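Local coordinates for flagellar biosynthesis protein flhF (Bacillus subtilis, PDB 2PX0) that binds GTP as an SRP-family GTPase and is necessary for flagellar biosynthesis, possibly taking part in translocation of the flagellum, at residues V109-T114 against S216-S221; L220-K225 against T247-T252; G270-G275 against Q283-L288. All coordinates share one frame; numbering follows the deposited sequence.

Contact 1: residues V109-T114 against S216-S221; sequences VLFGST and SFLVLS. With GNP (phosphoaminophosphonic acid-guanylate ester), chain R.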
loop_
_atom_site.group_PDB
_atom_site.type_symbol
_atom_site.label_atom_id
_atom_site.label_comp_id
_atom_site.label_asym_id
_atom_site.label_seq_id
_atom_site.Cartn_x
_atom_site.Cartn_y
_atom_site.Cartn_z
ATOM N N VAL A 109 17.627 3.226 -11.416
ATOM C CA VAL A 109 16.211 3.415 -11.699
ATOM C C VAL A 109 15.273 2.691 -10.726
ATOM O O VAL A 109 15.508 1.534 -10.350
ATOM C CB VAL A 109 15.892 2.978 -13.150
ATOM C CG1 VAL A 109 14.386 2.970 -13.395
ATOM C CG2 VAL A 109 16.581 3.921 -14.124
ATOM N N LEU A 110 14.217 3.387 -10.313
ATOM C CA LEU A 110 13.238 2.815 -9.403
ATOM C C LEU A 110 11.827 2.980 -9.952
ATOM O O LEU A 110 11.376 4.100 -10.188
ATOM C CB LEU A 110 13.294 3.487 -8.037
ATOM C CG LEU A 110 14.548 3.548 -7.172
ATOM C CD1 LEU A 110 14.085 3.505 -5.712
ATOM C CD2 LEU A 110 15.491 2.396 -7.464
ATOM N N PHE A 111 11.140 1.864 -10.163
ATOM C CA PHE A 111 9.776 1.906 -10.654
ATOM C C PHE A 111 8.945 1.019 -9.734
ATOM O O PHE A 111 9.492 0.212 -8.984
ATOM C CB PHE A 111 9.704 1.455 -12.129
ATOM C CG PHE A 111 10.592 0.285 -12.463
ATOM C CD1 PHE A 111 10.243 -1.013 -12.095
ATOM C CD2 PHE A 111 11.793 0.481 -13.136
ATOM C CE1 PHE A 111 11.071 -2.091 -12.390
ATOM C CE2 PHE A 111 12.635 -0.610 -13.437
ATOM C CZ PHE A 111 12.267 -1.887 -13.061
ATOM N N GLY A 112 7.628 1.182 -9.748
ATOM C CA GLY A 112 6.830 0.363 -8.865
ATOM C C GLY A 112 5.456 0.894 -8.540
ATOM O O GLY A 112 5.045 1.952 -8.987
ATOM N N SER A 113 4.753 0.125 -7.730
ATOM C CA SER A 113 3.402 0.428 -7.300
ATOM C C SER A 113 3.208 1.857 -6.795
ATOM O O SER A 113 4.170 2.552 -6.463
ATOM C CB SER A 113 3.028 -0.564 -6.210
ATOM O OG SER A 113 3.859 -1.713 -6.310
ATOM N N THR A 114 1.952 2.288 -6.738
ATOM C CA THR A 114 1.647 3.627 -6.276
ATOM C C THR A 114 1.882 3.761 -4.773
ATOM O O THR A 114 1.639 2.823 -4.012
ATOM C CB THR A 114 0.178 4.019 -6.601
ATOM O OG1 THR A 114 -0.699 2.954 -6.232
ATOM C CG2 THR A 114 0.017 4.313 -8.071
ATOM N N SER A 216 18.257 -1.213 -12.566
ATOM C CA SER A 216 16.882 -1.019 -12.090
ATOM C C SER A 216 16.465 -1.754 -10.816
ATOM O O SER A 216 16.985 -2.825 -10.499
ATOM C CB SER A 216 15.900 -1.366 -13.206
ATOM O OG SER A 216 16.071 -2.713 -13.626
ATOM N N PHE A 217 15.489 -1.174 -10.116
ATOM C CA PHE A 217 14.990 -1.704 -8.846
ATOM C C PHE A 217 13.468 -1.655 -8.746
ATOM O O PHE A 217 12.897 -0.570 -8.652
ATOM C CB PHE A 217 15.570 -0.881 -7.702
ATOM C CG PHE A 217 17.042 -1.084 -7.491
ATOM C CD1 PHE A 217 17.503 -2.162 -6.741
ATOM C CD2 PHE A 217 17.963 -0.203 -8.054
ATOM C CE1 PHE A 217 18.850 -2.359 -6.554
ATOM C CE2 PHE A 217 19.311 -0.386 -7.877
ATOM C CZ PHE A 217 19.762 -1.470 -7.122
ATOM N N LEU A 218 12.819 -2.818 -8.728
ATOM C CA LEU A 218 11.366 -2.865 -8.651
ATOM C C LEU A 218 10.883 -2.607 -7.225
ATOM O O LEU A 218 11.140 -3.394 -6.318
ATOM C CB LEU A 218 10.862 -4.213 -9.159
ATOM C CG LEU A 218 9.348 -4.451 -9.072
ATOM C CD1 LEU A 218 8.576 -3.441 -9.913
ATOM C CD2 LEU A 218 9.045 -5.847 -9.548
ATOM N N VAL A 219 10.163 -1.508 -7.031
ATOM C CA VAL A 219 9.690 -1.138 -5.704
ATOM C C VAL A 219 8.284 -1.580 -5.305
ATOM O O VAL A 219 7.293 -1.054 -5.816
ATOM C CB VAL A 219 9.798 0.398 -5.518
ATOM C CG1 VAL A 219 9.091 0.842 -4.242
ATOM C CG2 VAL A 219 11.272 0.800 -5.471
ATOM N N LEU A 220 8.203 -2.530 -4.374
ATOM C CA LEU A 220 6.912 -3.022 -3.891
ATOM C C LEU A 220 6.858 -2.796 -2.396
ATOM O O LEU A 220 7.912 -2.746 -1.738
ATOM C CB LEU A 220 6.742 -4.516 -4.147
ATOM C CG LEU A 220 6.798 -5.067 -5.563
ATOM C CD1 LEU A 220 6.549 -6.540 -5.475
ATOM C CD2 LEU A 220 5.783 -4.409 -6.452
ATOM N N SER A 221 5.638 -2.680 -1.861
ATOM C CA SER A 221 5.450 -2.452 -0.445
ATOM C C SER A 221 5.092 -3.708 0.327
ATOM O O SER A 221 4.287 -4.518 -0.127
ATOM C CB SER A 221 4.374 -1.416 -0.224
ATOM O OG SER A 221 4.015 -1.374 1.151
HETATM P PG GNP R . 0.978 10.663 1.865
HETATM O O1G GNP R . 2.414 10.362 1.639
HETATM O O2G GNP R . 0.721 12.177 1.946
HETATM O O3G GNP R . 0.436 9.964 3.050
HETATM N N3B GNP R . 0.298 10.101 0.404
HETATM P PB GNP R . -1.329 10.233 0.114
HETATM O O1B GNP R . -2.098 9.326 0.955
HETATM O O2B GNP R . -1.616 11.689 0.159
HETATM O O3A GNP R . -1.360 9.665 -1.361
HETATM P PA GNP R . -1.502 10.411 -2.646
HETATM O O1A GNP R . -2.844 11.028 -2.732
HETATM O O2A GNP R . -0.268 11.280 -2.730
HETATM O "O5'" GNP R . -1.414 9.297 -3.692
HETATM C "C5'" GNP R . -0.210 8.508 -3.836
HETATM C "C4'" GNP R . -0.265 7.647 -5.057
HETATM O "O4'" GNP R . -1.300 6.725 -5.139
HETATM C "C3'" GNP R . -0.334 8.491 -6.375
HETATM O "O3'" GNP R . 0.655 8.056 -7.332
HETATM C "C2'" GNP R . -1.772 8.260 -6.877
HETATM O "O2'" GNP R . -1.930 8.364 -8.265
HETATM C "C1'" GNP R . -2.026 6.871 -6.352
HETATM N N9 GNP R . -3.480 6.665 -6.123
HETATM C C8 GNP R . -4.276 7.398 -5.147
HETATM N N7 GNP R . -5.527 6.993 -5.192
HETATM C C5 GNP R . -5.536 5.945 -6.251
HETATM C C6 GNP R . -6.642 5.132 -6.760
HETATM O O6 GNP R . -7.760 5.130 -6.446
HETATM N N1 GNP R . -6.221 4.268 -7.752
HETATM C C2 GNP R . -4.893 4.275 -8.123
HETATM N N2 GNP R . -4.669 3.301 -9.166
HETATM N N3 GNP R . -3.869 4.951 -7.734
HETATM C C4 GNP R . -4.288 5.801 -6.756
#

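Contact 2: residues L220-K225 against T247-T252; sequences LSATAK and TKIDET. With GNP (phosphoaminophosphonic acid-guanylate ester), chain J.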
loop_
_atom_site.group_PDB
_atom_site.type_symbol
_atom_site.label_atom_id
_atom_site.label_comp_id
_atom_site.label_asym_id
_atom_site.label_seq_id
_atom_site.Cartn_x
_atom_site.Cartn_y
_atom_site.Cartn_z
ATOM N N LEU A 220 8.203 -2.530 -4.374
ATOM C CA LEU A 220 6.912 -3.022 -3.891
ATOM C C LEU A 220 6.858 -2.796 -2.396
ATOM O O LEU A 220 7.912 -2.746 -1.738
ATOM C CB LEU A 220 6.742 -4.516 -4.147
ATOM C CG LEU A 220 6.798 -5.067 -5.563
ATOM C CD1 LEU A 220 6.549 -6.540 -5.475
ATOM C CD2 LEU A 220 5.783 -4.409 -6.452
ATOM N N SER A 221 5.638 -2.680 -1.861
ATOM C CA SER A 221 5.450 -2.452 -0.445
ATOM C C SER A 221 5.092 -3.708 0.327
ATOM O O SER A 221 4.287 -4.518 -0.127
ATOM C CB SER A 221 4.374 -1.416 -0.224
ATOM O OG SER A 221 4.015 -1.374 1.151
ATOM N N ALA A 222 5.701 -3.847 1.505
ATOM C CA ALA A 222 5.497 -4.982 2.402
ATOM C C ALA A 222 4.073 -5.035 2.971
ATOM O O ALA A 222 3.743 -5.885 3.804
ATOM C CB ALA A 222 6.523 -4.920 3.538
ATOM N N THR A 223 3.217 -4.140 2.512
ATOM C CA THR A 223 1.852 -4.119 3.015
ATOM C C THR A 223 0.845 -4.759 2.052
ATOM O O THR A 223 -0.238 -5.161 2.458
ATOM C CB THR A 223 1.424 -2.676 3.342
ATOM O OG1 THR A 223 2.421 -2.062 4.165
ATOM C CG2 THR A 223 0.136 -2.679 4.109
ATOM N N ALA A 224 1.222 -4.853 0.781
ATOM C CA ALA A 224 0.386 -5.452 -0.251
ATOM C C ALA A 224 0.057 -6.920 0.007
ATOM O O ALA A 224 0.766 -7.626 0.713
ATOM C CB ALA A 224 1.066 -5.333 -1.580
ATOM N N LYS A 225 -1.032 -7.378 -0.585
ATOM C CA LYS A 225 -1.428 -8.751 -0.425
ATOM C C LYS A 225 -0.554 -9.516 -1.407
ATOM O O LYS A 225 -0.116 -8.964 -2.415
ATOM C CB LYS A 225 -2.899 -8.930 -0.786
ATOM C CG LYS A 225 -3.829 -7.879 -0.221
ATOM C CD LYS A 225 -5.262 -8.392 -0.228
ATOM C CE LYS A 225 -6.292 -7.294 -0.425
ATOM N NZ LYS A 225 -6.321 -6.835 -1.826
ATOM N N THR A 247 9.330 -1.910 0.889
ATOM C CA THR A 247 9.202 -0.824 1.830
ATOM C C THR A 247 8.221 -1.110 2.959
ATOM O O THR A 247 7.507 -2.107 2.955
ATOM C CB THR A 247 8.737 0.431 1.113
ATOM O OG1 THR A 247 7.408 0.212 0.632
ATOM C CG2 THR A 247 9.666 0.767 -0.062
ATOM N N LYS A 248 8.219 -0.222 3.941
ATOM C CA LYS A 248 7.307 -0.297 5.062
ATOM C C LYS A 248 7.278 -1.599 5.859
ATOM O O LYS A 248 6.229 -1.976 6.406
ATOM C CB LYS A 248 5.904 0.045 4.556
ATOM C CG LYS A 248 5.936 1.077 3.441
ATOM C CD LYS A 248 4.569 1.627 3.131
ATOM C CE LYS A 248 4.706 2.795 2.161
ATOM N NZ LYS A 248 3.425 3.496 1.907
ATOM N N ILE A 249 8.424 -2.270 5.964
ATOM C CA ILE A 249 8.475 -3.508 6.731
ATOM C C ILE A 249 8.148 -3.194 8.180
ATOM O O ILE A 249 7.735 -4.065 8.939
ATOM C CB ILE A 249 9.853 -4.187 6.657
ATOM C CG1 ILE A 249 10.921 -3.268 7.231
ATOM C CG2 ILE A 249 10.178 -4.564 5.211
ATOM C CD1 ILE A 249 12.316 -3.897 7.226
ATOM N N ASP A 250 8.322 -1.935 8.554
ATOM C CA ASP A 250 8.026 -1.500 9.903
ATOM C C ASP A 250 6.547 -1.189 9.999
ATOM O O ASP A 250 6.081 -0.723 11.034
ATOM C CB ASP A 250 8.782 -0.222 10.219
ATOM C CG ASP A 250 8.230 0.979 9.459
ATOM O OD1 ASP A 250 8.276 0.958 8.211
ATOM O OD2 ASP A 250 7.745 1.943 10.102
ATOM N N GLU A 251 5.805 -1.434 8.925
ATOM C CA GLU A 251 4.381 -1.117 8.916
ATOM C C GLU A 251 3.491 -2.346 8.741
ATOM O O GLU A 251 2.272 -2.279 8.960
ATOM C CB GLU A 251 4.110 -0.109 7.799
ATOM C CG GLU A 251 2.833 0.676 7.948
ATOM C CD GLU A 251 2.819 1.887 7.034
ATOM O OE1 GLU A 251 3.873 2.544 6.903
ATOM O OE2 GLU A 251 1.763 2.193 6.451
ATOM N N THR A 252 4.103 -3.461 8.344
ATOM C CA THR A 252 3.368 -4.702 8.125
ATOM C C THR A 252 3.394 -5.569 9.377
ATOM O O THR A 252 4.074 -5.237 10.334
ATOM C CB THR A 252 3.950 -5.464 6.913
ATOM O OG1 THR A 252 3.179 -6.646 6.664
ATOM C CG2 THR A 252 5.393 -5.820 7.151
HETATM P PG GNP J . 4.134 7.785 -6.103
HETATM O O1G GNP J . 2.754 8.287 -5.857
HETATM O O2G GNP J . 5.042 8.845 -6.762
HETATM O O3G GNP J . 4.151 6.513 -6.872
HETATM N N3B GNP J . 4.667 7.565 -4.523
HETATM P PB GNP J . 6.197 7.029 -4.213
HETATM O O1B GNP J . 6.354 5.640 -4.602
HETATM O O2B GNP J . 7.114 8.058 -4.804
HETATM O O3A GNP J . 6.090 7.146 -2.593
HETATM P PA GNP J . 6.480 8.326 -1.665
HETATM O O1A GNP J . 7.959 8.524 -1.643
HETATM O O2A GNP J . 5.565 9.462 -2.085
HETATM O "O5'" GNP J . 6.070 7.831 -0.298
HETATM C "C5'" GNP J . 4.694 7.557 -0.027
HETATM C "C4'" GNP J . 4.462 7.402 1.431
HETATM O "O4'" GNP J . 4.960 6.254 2.034
HETATM C "C3'" GNP J . 5.023 8.595 2.261
HETATM O "O3'" GNP J . 4.050 9.091 3.184
HETATM C "C2'" GNP J . 6.217 7.986 2.987
HETATM O "O2'" GNP J . 6.524 8.599 4.202
HETATM C "C1'" GNP J . 5.754 6.577 3.150
HETATM N N9 GNP J . 6.915 5.663 3.253
HETATM C C8 GNP J . 7.909 5.449 2.205
HETATM N N7 GNP J . 8.806 4.587 2.610
HETATM C C5 GNP J . 8.369 4.231 3.977
HETATM C C6 GNP J . 8.971 3.312 4.931
HETATM O O6 GNP J . 9.933 2.658 4.825
HETATM N N1 GNP J . 8.235 3.263 6.110
HETATM C C2 GNP J . 7.091 4.049 6.220
HETATM N N2 GNP J . 6.476 3.852 7.497
HETATM N N3 GNP J . 6.513 4.869 5.435
HETATM C C4 GNP J . 7.239 4.906 4.287
#

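Contact 3: residues G270-G275 against Q283-L288; sequences GFMTNG and QTVSPL. With GNP (phosphoaminophosphonic acid-guanylate ester), chain J.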
loop_
_atom_site.group_PDB
_atom_site.type_symbol
_atom_site.label_atom_id
_atom_site.label_comp_id
_atom_site.label_asym_id
_atom_site.label_seq_id
_atom_site.Cartn_x
_atom_site.Cartn_y
_atom_site.Cartn_z
ATOM N N GLY A 270 17.292 -6.064 -2.779
ATOM C CA GLY A 270 18.443 -5.198 -2.674
ATOM C C GLY A 270 18.281 -4.430 -1.382
ATOM O O GLY A 270 19.090 -4.537 -0.469
ATOM N N PHE A 271 17.186 -3.693 -1.286
ATOM C CA PHE A 271 16.914 -2.890 -0.111
ATOM C C PHE A 271 15.553 -3.118 0.559
ATOM O O PHE A 271 14.629 -3.708 -0.008
ATOM C CB PHE A 271 17.054 -1.422 -0.506
ATOM C CG PHE A 271 18.418 -1.072 -0.992
ATOM C CD1 PHE A 271 19.460 -0.865 -0.089
ATOM C CD2 PHE A 271 18.695 -1.029 -2.354
ATOM C CE1 PHE A 271 20.753 -0.629 -0.541
ATOM C CE2 PHE A 271 19.995 -0.791 -2.812
ATOM C CZ PHE A 271 21.016 -0.595 -1.907
ATOM N N MET A 272 15.455 -2.646 1.793
ATOM C CA MET A 272 14.233 -2.719 2.565
ATOM C C MET A 272 14.238 -1.419 3.362
ATOM O O MET A 272 15.291 -0.952 3.776
ATOM C CB MET A 272 14.226 -3.924 3.512
ATOM C CG MET A 272 14.071 -5.291 2.829
ATOM S SD MET A 272 13.134 -6.486 3.841
ATOM C CE MET A 272 14.014 -6.364 5.337
ATOM N N THR A 273 13.066 -0.825 3.561
ATOM C CA THR A 273 12.966 0.427 4.293
ATOM C C THR A 273 12.176 0.189 5.569
ATOM O O THR A 273 11.352 -0.712 5.607
ATOM C CB THR A 273 12.285 1.479 3.428
ATOM O OG1 THR A 273 10.997 1.008 3.054
ATOM C CG2 THR A 273 13.085 1.724 2.165
ATOM N N ASN A 274 12.436 0.981 6.614
ATOM C CA ASN A 274 11.743 0.790 7.897
ATOM C C ASN A 274 11.219 2.056 8.564
ATOM O O ASN A 274 11.046 2.082 9.779
ATOM C CB ASN A 274 12.654 0.050 8.890
ATOM C CG ASN A 274 14.054 0.654 8.972
ATOM O OD1 ASN A 274 14.840 0.573 8.028
ATOM N ND2 ASN A 274 14.365 1.263 10.098
ATOM N N GLY A 275 10.951 3.093 7.774
ATOM C CA GLY A 275 10.437 4.333 8.328
ATOM C C GLY A 275 10.506 5.481 7.342
ATOM O O GLY A 275 10.847 5.278 6.182
ATOM N N GLN A 283 17.742 -0.176 4.868
ATOM C CA GLN A 283 18.634 -1.275 5.249
ATOM C C GLN A 283 18.771 -2.357 4.211
ATOM O O GLN A 283 18.097 -2.348 3.187
ATOM C CB GLN A 283 18.139 -1.936 6.525
ATOM C CG GLN A 283 16.720 -2.386 6.424
ATOM C CD GLN A 283 16.304 -3.255 7.587
ATOM O OE1 GLN A 283 16.804 -4.368 7.740
ATOM N NE2 GLN A 283 15.387 -2.753 8.417
ATOM N N THR A 284 19.641 -3.316 4.514
ATOM C CA THR A 284 19.910 -4.442 3.621
ATOM C C THR A 284 19.840 -5.790 4.364
ATOM O O THR A 284 20.197 -5.873 5.540
ATOM C CB THR A 284 21.279 -4.276 2.984
ATOM O OG1 THR A 284 21.401 -5.191 1.902
ATOM C CG2 THR A 284 22.366 -4.551 3.998
ATOM N N VAL A 285 19.376 -6.842 3.688
ATOM C CA VAL A 285 19.244 -8.154 4.330
ATOM C C VAL A 285 19.704 -9.297 3.450
ATOM O O VAL A 285 19.822 -9.145 2.240
ATOM C CB VAL A 285 17.778 -8.453 4.726
ATOM C CG1 VAL A 285 17.239 -7.335 5.587
ATOM C CG2 VAL A 285 16.926 -8.606 3.489
ATOM N N SER A 286 19.931 -10.448 4.077
ATOM C CA SER A 286 20.370 -11.668 3.395
ATOM C C SER A 286 19.288 -12.760 3.444
ATOM O O SER A 286 18.442 -12.768 4.332
ATOM C CB SER A 286 21.613 -12.210 4.087
ATOM O OG SER A 286 21.290 -12.642 5.403
ATOM N N PRO A 287 19.316 -13.707 2.497
ATOM C CA PRO A 287 18.312 -14.773 2.505
ATOM C C PRO A 287 18.036 -15.254 3.917
ATOM O O PRO A 287 16.926 -15.094 4.420
ATOM C CB PRO A 287 18.951 -15.845 1.635
ATOM C CG PRO A 287 19.609 -15.018 0.576
ATOM C CD PRO A 287 20.271 -13.904 1.391
ATOM N N LEU A 288 19.042 -15.829 4.567
ATOM C CA LEU A 288 18.862 -16.300 5.939
ATOM C C LEU A 288 18.465 -15.157 6.893
ATOM O O LEU A 288 17.756 -15.378 7.887
ATOM C CB LEU A 288 20.142 -16.971 6.456
ATOM C CG LEU A 288 20.152 -17.287 7.960
ATOM C CD1 LEU A 288 18.882 -18.021 8.360
ATOM C CD2 LEU A 288 21.371 -18.125 8.285
HETATM P PG GNP J . 4.134 7.785 -6.103
HETATM O O1G GNP J . 2.754 8.287 -5.857
HETATM O O2G GNP J . 5.042 8.845 -6.762
HETATM O O3G GNP J . 4.151 6.513 -6.872
HETATM N N3B GNP J . 4.667 7.565 -4.523
HETATM P PB GNP J . 6.197 7.029 -4.213
HETATM O O1B GNP J . 6.354 5.640 -4.602
HETATM O O2B GNP J . 7.114 8.058 -4.804
HETATM O O3A GNP J . 6.090 7.146 -2.593
HETATM P PA GNP J . 6.480 8.326 -1.665
HETATM O O1A GNP J . 7.959 8.524 -1.643
HETATM O O2A GNP J . 5.565 9.462 -2.085
HETATM O "O5'" GNP J . 6.070 7.831 -0.298
HETATM C "C5'" GNP J . 4.694 7.557 -0.027
HETATM C "C4'" GNP J . 4.462 7.402 1.431
HETATM O "O4'" GNP J . 4.960 6.254 2.034
HETATM C "C3'" GNP J . 5.023 8.595 2.261
HETATM O "O3'" GNP J . 4.050 9.091 3.184
HETATM C "C2'" GNP J . 6.217 7.986 2.987
HETATM O "O2'" GNP J . 6.524 8.599 4.202
HETATM C "C1'" GNP J . 5.754 6.577 3.150
HETATM N N9 GNP J . 6.915 5.663 3.253
HETATM C C8 GNP J . 7.909 5.449 2.205
HETATM N N7 GNP J . 8.806 4.587 2.610
HETATM C C5 GNP J . 8.369 4.231 3.977
HETATM C C6 GNP J . 8.971 3.312 4.931
HETATM O O6 GNP J . 9.933 2.658 4.825
HETATM N N1 GNP J . 8.235 3.263 6.110
HETATM C C2 GNP J . 7.091 4.049 6.220
HETATM N N2 GNP J . 6.476 3.852 7.497
HETATM N N3 GNP J . 6.513 4.869 5.435
HETATM C C4 GNP J . 7.239 4.906 4.287
#

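Contact 1: residues V109-T114 against S216-S221
The ring of Phe111 has the carbonyl oxygen Phe217 O over one face and a methyl of Leu218 at its edge, Phe111 CD1 lying 3.7 Å from Leu218 CD1. Ser216 CB comes at the same ring obliquely, 3.4 Å from Phe111 CE2. With chi1 at 40°, CG of Phe111 sits between its backbone N and carbonyl carbon, which lays the ring across toward the 216-221 strand, and the Phe111 and Leu218 side chains cross at about a right angle. Replacing the ring by an alanine is likely to open a gap between Ser216 and Leu218 and take away the edge that Leu218 CD1 packs on. On the other face of the sheet, Phe217 has Val109 O near its ring edge, while Leu110 CD2 meets Phe217 CB at 3.3 Å and Leu110 CD1 reaches Val219 CG2 at 3.9 Å. The two strands are parallel neighbours in the central sheet of the P-loop NTPase fold, their axes 35° apart. Phe217 N bonds to Val109 O at 2.7 Å, and Val219 N to Phe111 O at 2.7 Å; the bonds from Phe111 N to Phe217 O and from Ser113 N to Val219 O are weak. Gly112 is the first glycine of the P-loop (Walker A), which binds GTP by similarity. Further along, Ser113 OG meets Leu220 CD2 at 3.3 Å, whereas Thr114 CB lies 3.4 Å from O4' of the chain R nucleotide, and its OG1 bonds to Glu251 of the second subunit.

Contact 2: residues L220-K225 against T247-T252
Ala222 turns its methyl toward the 247-252 loop, where Ala222 CB meets Ile249 CG2 at 4.0 Å and Thr252 CG2 at 3.9 Å. Against the other flank, Lys248 runs out as an extended chain and brings its CD alongside the hydroxyl Ser221 OG, 3.6 Å away, while Thr223 crosses it obliquely. Ser221 OG is anti to its own backbone N (chi1 169°), and there it accepts the N-H of Thr223 at 3.2 Å, forming an ST turn within the type I turn from Ser221 to Ala224. The backbones are tied by Thr247 N to Leu220 O, 3.1 Å, and by Ala222 N to Thr247 O, 2.9 Å. Thr247-Asp250 has the TKxD form that the guanine-specificity (G4) motif, NKxD in many GTPases, takes in the SRP family. Asp250 OD1 accepts N1 of the chain J base at 3.1 Å, N2 makes weak bonds to both carboxylate oxygens of Asp250, and Lys248 CG lies 4.0 Å from base atom C5. Thr247 OG1 bonds to Ala116 O of the P-loop, whereas Lys248 NZ, whose place is less sure, is near Thr114 of the second subunit, and Thr252 OG1 bonds to Lys225 of that subunit. The contact thus lies where the parallel strands 214-221 and 243-247 end, at the Ser221-Thr247 bridge; Leu220 packs on Met229 and Ile232 of helix 226-232, whose N-cap position is Lys225.

Contact 3: residues G270-G275 against Q283-L288
Gln283 has CG between its backbone N and carbonyl carbon (chi1 54°) and is extended beyond it, which carries its amide to that of Asn274. Met272 sets out with CG anti to its carbonyl carbon (chi1 -72°) and then bends twice, bringing its methyl to Val285. These side chains flank a single antiparallel bridge, a hydrogen-bonded pair at Met272 and Gln283, where the chain doubles back past the short last strand, 271-272, of the parallel sheet. Met272 N bonds to Gln283 O at 3.0 Å, and Gln283 N to Met272 O at 2.8 Å. Gln283 O also lies near the edge of the Phe271 ring, 3.8 Å from Phe271 CD1. Beside the bridge, the side chains of Met272 and Val285 cross at about a right angle, with Met272 CE 3.4 Å from Val285 CG1, and both rest on Met293 of helix 287-294. At the nucleotide end, Thr273, Asn274 and Gly275 line the guanine pocket, a position consistent with the G5 loop of related GTPases: Gly275 N donates to O6 of the chain J nucleotide at 3.1 Å. Thr284 OG1 makes a weak bond to Gly270 O, and its stronger partner is Gln100. The bridge therefore joins the base-binding loop to the segment leading into the C-terminal helix, which Ser286 OG caps at Gly289 N. Gln283 NE2 makes a weak bond to Asn274 OD1 at 3.4 Å, the two amide planes standing 83° apart.

Overall arrangement
All three contacts reach one parallel sheet, in which strand 107-112 neighbours 214-221, then 243-247, then 271-272. Contacts 1 and 2 share Leu220 and Ser221, have centres about 13 Å apart and touch through Val219 CG1 and Thr247 CG2 at 4.2 Å. Contacts 1 and 3, about 14 Å apart between centres, meet where Phe217 CE1 lies 4.2 Å from Phe271 CE2. Contacts 2 and 3, centres about 12 Å apart, both reach the guanine of the chain J nucleotide: contact 2 through Asp250 at N1, contact 3 through Gly275 at O6. The Thr114 end of contact 1 instead meets the chain R nucleotide, held largely by the second subunit, so the set spans pocket and dimer interface.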